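Local coordinates for R.Pab1 family restriction endonuclease (Campylobacter coli, PDB 7CFA), which acts as a restriction DNA glycosylase, probably excising a base within its recognition sequence so that the DNA is cut at the resulting abasic site, at residues Asn149-Glu154 / Val176-Asn181; Gly168-Cys173 / Leu215-Ile220. The protein carries 2 engineered substitutions. One frame throughout, in Å; residues are numbered along the deposited sequence.

Contact 1 (Asn149-Glu154 / Val176-Asn181); sequences NEFLSE and VHLLKN
Leu178 reaches across to Glu150 and Phe151 with a single methyl group, and that methyl makes the tight part of this contact. Its CD1 lies 3.7 Å from CB of Glu150 and 3.9 Å from CZ of Phe151, so it touches the aliphatic root of one side chain and the far end of the other, meeting both across the corner they form. The leucine is extended at its second torsion, with CD1 anti to CA (chi2 -176°), which sends this branch toward the facing segment. It comes to the Phe151 ring obliquely. Phe151 is buried, whereas Glu150 and Leu178 are partly exposed; the apolar patch therefore runs from the interior outward to the solvent side.

On that outer side the packing is looser and polar. The Glu150 chain bends at chi2 (-75°), turning its carboxylate away from the CD1 contact and toward His177. OE1 of Glu150 stands 3.7 Å from CE1 and 4.0 Å from NE2 of His177, and the carboxylate and imidazole planes are 60° apart. No hydrogen bond forms across the segments; the two polar groups lie near each other without bonding. OE1 also lies 4.0 Å from the second methyl, CD2, of Leu178. The backbones stay well apart, 8.5 Å between the CA atoms of Glu150 and Leu178. Within 176-181 a bond from Leu179 N to Val176 O (3.0 Å) closes the 3-10 turn that carries both His177 and Leu178.

The contact thus joins the entry to strand 152-159 with the turn just beyond strand 166-175. Phe151 also packs on Ile210 of helix 208-219, Glu150 rests against Pro175 at the end of strand 166-175, and Val176 touches His47 and Val49 of strand 47-51.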
loop_
_atom_site.group_PDB
_atom_site.type_symbol
_atom_site.label_atom_id
_atom_site.label_comp_id
_atom_site.label_asym_id
_atom_site.label_seq_id
_atom_site.Cartn_x
_atom_site.Cartn_y
_atom_site.Cartn_z
ATOM N N ASN A 149 -14.477 24.645 0.824
ATOM C CA ASN A 149 -13.033 24.462 0.927
ATOM C C ASN A 149 -12.621 23.553 2.079
ATOM O O ASN A 149 -11.432 23.246 2.206
ATOM C CB ASN A 149 -12.342 25.821 1.067
ATOM C CG ASN A 149 -12.377 26.627 -0.219
ATOM O OD1 ASN A 149 -12.381 26.066 -1.315
ATOM N ND2 ASN A 149 -12.401 27.948 -0.089
ATOM N N GLU A 150 -13.563 23.110 2.912
ATOM C CA GLU A 150 -13.225 22.186 3.987
ATOM C C GLU A 150 -13.197 20.738 3.510
ATOM O O GLU A 150 -12.464 19.919 4.076
ATOM C CB GLU A 150 -14.220 22.342 5.139
ATOM C CG GLU A 150 -14.344 23.763 5.671
ATOM C CD GLU A 150 -13.163 24.182 6.528
ATOM O OE1 GLU A 150 -12.781 23.417 7.438
ATOM O OE2 GLU A 150 -12.615 25.280 6.291
ATOM N N PHE A 151 -13.969 20.407 2.481
ATOM C CA PHE A 151 -14.115 19.035 2.015
ATOM C C PHE A 151 -13.288 18.796 0.758
ATOM O O PHE A 151 -13.192 19.665 -0.112
ATOM C CB PHE A 151 -15.584 18.710 1.732
ATOM C CG PHE A 151 -16.451 18.706 2.958
ATOM C CD1 PHE A 151 -17.095 19.860 3.375
ATOM C CD2 PHE A 151 -16.622 17.548 3.694
ATOM C CE1 PHE A 151 -17.893 19.854 4.503
ATOM C CE2 PHE A 151 -17.417 17.535 4.821
ATOM C CZ PHE A 151 -18.054 18.689 5.228
ATOM N N LEU A 152 -12.694 17.608 0.673
ATOM C CA LEU A 152 -11.989 17.182 -0.526
ATOM C C LEU A 152 -12.076 15.669 -0.623
ATOM O O LEU A 152 -12.321 14.974 0.367
ATOM C CB LEU A 152 -10.522 17.640 -0.528
ATOM C CG LEU A 152 -9.532 17.023 0.468
ATOM C CD1 LEU A 152 -8.872 15.755 -0.076
ATOM C CD2 LEU A 152 -8.474 18.039 0.864
ATOM N N SER A 153 -11.871 15.164 -1.834
ATOM C CA SER A 153 -11.745 13.735 -2.063
ATOM C C SER A 153 -10.464 13.478 -2.840
ATOM O O SER A 153 -10.091 14.262 -3.718
ATOM C CB SER A 153 -12.950 13.166 -2.824
ATOM O OG SER A 153 -13.043 13.720 -4.123
ATOM N N GLU A 154 -9.782 12.390 -2.499
ATOM C CA GLU A 154 -8.551 12.006 -3.170
ATOM C C GLU A 154 -8.668 10.579 -3.682
ATOM O O GLU A 154 -9.165 9.692 -2.981
ATOM C CB GLU A 154 -7.340 12.147 -2.244
ATOM C CG GLU A 154 -7.508 11.536 -0.867
ATOM C CD GLU A 154 -6.327 11.836 0.038
ATOM O OE1 GLU A 154 -5.392 12.527 -0.417
ATOM O OE2 GLU A 154 -6.333 11.384 1.203
ATOM N N VAL A 176 -11.309 17.370 11.331
ATOM C CA VAL A 176 -11.939 16.750 12.493
ATOM C C VAL A 176 -12.786 17.758 13.258
ATOM O O VAL A 176 -13.819 17.399 13.838
ATOM C CB VAL A 176 -10.868 16.112 13.398
ATOM C CG1 VAL A 176 -11.505 15.465 14.622
ATOM C CG2 VAL A 176 -10.053 15.094 12.618
ATOM N N HIS A 177 -12.382 19.031 13.272
ATOM C CA HIS A 177 -13.135 20.024 14.028
ATOM C C HIS A 177 -14.500 20.324 13.420
ATOM O O HIS A 177 -15.288 21.044 14.042
ATOM C CB HIS A 177 -12.324 21.316 14.172
ATOM C CG HIS A 177 -11.999 21.984 12.872
ATOM N ND1 HIS A 177 -12.914 22.747 12.178
ATOM C CD2 HIS A 177 -10.856 22.017 12.147
ATOM C CE1 HIS A 177 -12.350 23.213 11.077
ATOM N NE2 HIS A 177 -11.102 22.785 11.035
ATOM N N LEU A 178 -14.804 19.795 12.232
ATOM C CA LEU A 178 -16.149 19.917 11.683
ATOM C C LEU A 178 -17.133 18.958 12.335
ATOM O O LEU A 178 -18.345 19.150 12.203
ATOM C CB LEU A 178 -16.140 19.667 10.173
ATOM C CG LEU A 178 -15.445 20.684 9.271
ATOM C CD1 LEU A 178 -15.642 20.286 7.819
ATOM C CD2 LEU A 178 -15.976 22.084 9.522
ATOM N N LEU A 179 -16.642 17.936 13.028
ATOM C CA LEU A 179 -17.509 16.920 13.603
ATOM C C LEU A 179 -18.128 17.404 14.908
ATOM O O LEU A 179 -17.529 18.180 15.658
ATOM C CB LEU A 179 -16.727 15.630 13.852
ATOM C CG LEU A 179 -16.114 14.937 12.632
ATOM C CD1 LEU A 179 -15.186 13.819 13.071
ATOM C CD2 LEU A 179 -17.204 14.400 11.720
ATOM N N LYS A 180 -19.342 16.935 15.171
ATOM C CA LYS A 180 -20.011 17.168 16.441
ATOM C C LYS A 180 -19.845 15.948 17.336
ATOM O O LYS A 180 -19.751 14.814 16.859
ATOM C CB LYS A 180 -21.497 17.464 16.235
ATOM C CG LYS A 180 -21.781 18.669 15.353
ATOM C CD LYS A 180 -23.275 18.925 15.223
ATOM C CE LYS A 180 -23.977 17.775 14.520
ATOM N NZ LYS A 180 -25.431 18.037 14.337
ATOM N N ASN A 181 -19.801 16.188 18.643
ATOM C CA ASN A 181 -19.727 15.096 19.604
ATOM C C ASN A 181 -21.127 14.517 19.804
ATOM O O ASN A 181 -22.064 14.819 19.059
ATOM C CB ASN A 181 -19.093 15.573 20.910
ATOM C CG ASN A 181 -19.843 16.734 21.543
ATOM O OD1 ASN A 181 -20.937 17.097 21.110
ATOM N ND2 ASN A 181 -19.255 17.317 22.580
#

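Contact 2 (Gly168-Cys173 / Leu215-Ile220); sequences GMLYFC and LKIFGI
Ile217 and Phe218, successive residues of helix 208-219, meet Leu170 of the sheet, and the contact is wholly apolar and buried. A helical bond from Gly219 N to Leu215 O (3.1 Å) spans the turn that carries them. Ile217 comes first, offering only its branch methyl: CG2 is 4.0 Å from CD1 of Leu170. Phe218 follows with the broader surface. Leu170 CD1 sits over one face of its ring, 3.9 Å from the centroid and 15° off the normal, a CH-pi contact displaced slightly toward the ring rim. The base of the leucine adds to this, its CB lying 3.8 Å from CZ of Phe218. With CG of Leu170 anti to the backbone N (chi1 -170°), the forked end projects from the strand so that CD1 can serve both helix residues, while CD2 adds to the rim of the Phe218 ring, 3.9 Å from both CZ and CE2. Beyond Phe218, Ile220 N is hydrogen-bonded to Ile217 O (3.2 Å).

Helix 208-219 thereby packs on a face of the antiparallel sheet at strand 166-175. Leu170 also touches Met214 and Ile53, Phe218 meets Tyr55 edge-to-face, and Ile220 packs on helix 94-106 and on Ile130 of the second subunit.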
loop_
_atom_site.group_PDB
_atom_site.type_symbol
_atom_site.label_atom_id
_atom_site.label_comp_id
_atom_site.label_asym_id
_atom_site.label_seq_id
_atom_site.Cartn_x
_atom_site.Cartn_y
_atom_site.Cartn_z
ATOM N N GLY A 168 -8.681 2.705 -8.872
ATOM C CA GLY A 168 -8.759 3.911 -8.063
ATOM C C GLY A 168 -9.507 3.649 -6.766
ATOM O O GLY A 168 -10.550 2.994 -6.761
ATOM N N MET A 169 -8.946 4.156 -5.671
ATOM C CA MET A 169 -9.576 4.123 -4.358
ATOM C C MET A 169 -9.888 5.553 -3.946
ATOM O O MET A 169 -8.979 6.385 -3.849
ATOM C CB MET A 169 -8.673 3.449 -3.323
ATOM C CG MET A 169 -8.694 1.928 -3.358
ATOM S SD MET A 169 -7.996 1.229 -4.866
ATOM C CE MET A 169 -6.305 1.808 -4.756
ATOM N N LEU A 170 -11.164 5.838 -3.710
ATOM C CA LEU A 170 -11.602 7.184 -3.370
ATOM C C LEU A 170 -11.653 7.341 -1.857
ATOM O O LEU A 170 -12.196 6.484 -1.154
ATOM C CB LEU A 170 -12.971 7.476 -3.987
ATOM C CG LEU A 170 -13.496 8.916 -3.945
ATOM C CD1 LEU A 170 -14.337 9.203 -5.177
ATOM C CD2 LEU A 170 -14.311 9.172 -2.685
ATOM N N TYR A 171 -11.085 8.437 -1.363
ATOM C CA TYR A 171 -11.099 8.769 0.053
ATOM C C TYR A 171 -11.776 10.118 0.235
ATOM O O TYR A 171 -11.480 11.067 -0.497
ATOM C CB TYR A 171 -9.683 8.794 0.632
ATOM C CG TYR A 171 -9.006 7.443 0.630
ATOM C CD1 TYR A 171 -8.314 6.993 -0.489
ATOM C CD2 TYR A 171 -9.066 6.613 1.742
ATOM C CE1 TYR A 171 -7.697 5.756 -0.498
ATOM C CE2 TYR A 171 -8.450 5.373 1.744
ATOM C CZ TYR A 171 -7.768 4.950 0.621
ATOM O OH TYR A 171 -7.155 3.719 0.614
ATOM N N PHE A 172 -12.685 10.195 1.200
ATOM C CA PHE A 172 -13.415 11.417 1.509
ATOM C C PHE A 172 -12.800 12.039 2.757
ATOM O O PHE A 172 -12.719 11.386 3.803
ATOM C CB PHE A 172 -14.899 11.109 1.712
ATOM C CG PHE A 172 -15.751 12.320 1.948
ATOM C CD1 PHE A 172 -15.561 13.478 1.210
ATOM C CD2 PHE A 172 -16.761 12.292 2.896
ATOM C CE1 PHE A 172 -16.356 14.589 1.424
ATOM C CE2 PHE A 172 -17.558 13.397 3.112
ATOM C CZ PHE A 172 -17.356 14.546 2.376
ATOM N N CYS A 173 -12.356 13.289 2.645
ATOM C CA CYS A 173 -11.577 13.928 3.696
ATOM C C CYS A 173 -12.182 15.266 4.099
ATOM O O CYS A 173 -12.732 15.996 3.267
ATOM C CB CYS A 173 -10.123 14.134 3.255
ATOM S SG CYS A 173 -9.300 12.624 2.695
ATOM N N LEU A 215 -20.767 11.327 -6.063
ATOM C CA LEU A 215 -21.380 10.272 -6.862
ATOM C C LEU A 215 -20.970 10.392 -8.324
ATOM O O LEU A 215 -20.668 9.387 -8.979
ATOM C CB LEU A 215 -22.902 10.328 -6.729
ATOM C CG LEU A 215 -23.658 9.143 -7.332
ATOM C CD1 LEU A 215 -23.380 7.879 -6.531
ATOM C CD2 LEU A 215 -25.151 9.424 -7.407
ATOM N N LYS A 216 -20.944 11.620 -8.848
ATOM C CA LYS A 216 -20.526 11.828 -10.230
ATOM C C LYS A 216 -19.075 11.418 -10.445
ATOM O O LYS A 216 -18.735 10.882 -11.506
ATOM C CB LYS A 216 -20.732 13.293 -10.625
ATOM C CG LYS A 216 -20.476 13.578 -12.095
ATOM C CD LYS A 216 -20.831 15.012 -12.465
ATOM C CE LYS A 216 -19.924 16.012 -11.767
ATOM N NZ LYS A 216 -20.185 17.405 -12.228
ATOM N N ILE A 217 -18.212 11.649 -9.452
ATOM C CA ILE A 217 -16.806 11.285 -9.590
ATOM C C ILE A 217 -16.642 9.770 -9.598
ATOM O O ILE A 217 -15.842 9.227 -10.370
ATOM C CB ILE A 217 -15.972 11.948 -8.479
ATOM C CG1 ILE A 217 -15.957 13.466 -8.672
ATOM C CG2 ILE A 217 -14.552 11.399 -8.467
ATOM C CD1 ILE A 217 -15.259 14.214 -7.562
ATOM N N PHE A 218 -17.386 9.063 -8.742
ATOM C CA PHE A 218 -17.392 7.605 -8.816
ATOM C C PHE A 218 -17.793 7.131 -10.206
ATOM O O PHE A 218 -17.223 6.168 -10.731
ATOM C CB PHE A 218 -18.340 7.015 -7.767
ATOM C CG PHE A 218 -17.698 6.765 -6.430
ATOM C CD1 PHE A 218 -16.805 5.719 -6.258
ATOM C CD2 PHE A 218 -18.010 7.558 -5.339
ATOM C CE1 PHE A 218 -16.222 5.479 -5.028
ATOM C CE2 PHE A 218 -17.431 7.326 -4.104
ATOM C CZ PHE A 218 -16.536 6.286 -3.947
ATOM N N GLY A 219 -18.758 7.814 -10.827
ATOM C CA GLY A 219 -19.280 7.394 -12.117
ATOM C C GLY A 219 -18.281 7.447 -13.253
ATOM O O GLY A 219 -18.504 6.806 -14.285
ATOM N N ILE A 220 -17.190 8.198 -13.096
ATOM C CA ILE A 220 -16.160 8.283 -14.125
ATOM C C ILE A 220 -14.912 7.492 -13.750
ATOM O O ILE A 220 -13.893 7.587 -14.440
ATOM C CB ILE A 220 -15.799 9.744 -14.431
ATOM C CG1 ILE A 220 -14.988 10.344 -13.279
ATOM C CG2 ILE A 220 -17.056 10.558 -14.683
ATOM C CD1 ILE A 220 -14.431 11.718 -13.575
#

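In the fold
From the N terminus the four segments come in the order 149-154, 168-173, 176-181 and 215-220, so the two contacts cross rather than nest. Contact 1 closes a loop round the hairpin of strands 152-159 and 166-175, bringing the turn beyond its second strand back to the start of the first. Contact 2 spans a longer excursion, through strands 191-192 and 198-203, and brings helix 208-219 against the sheet. Their centres are 16 Å apart, yet the sheet joins them: Glu154 O lies 2.8 Å from Tyr171 N, a probable hydrogen bond, and Phe151 packs on Phe172. Together they link the hairpin to the loop that follows it and to helix 208-219.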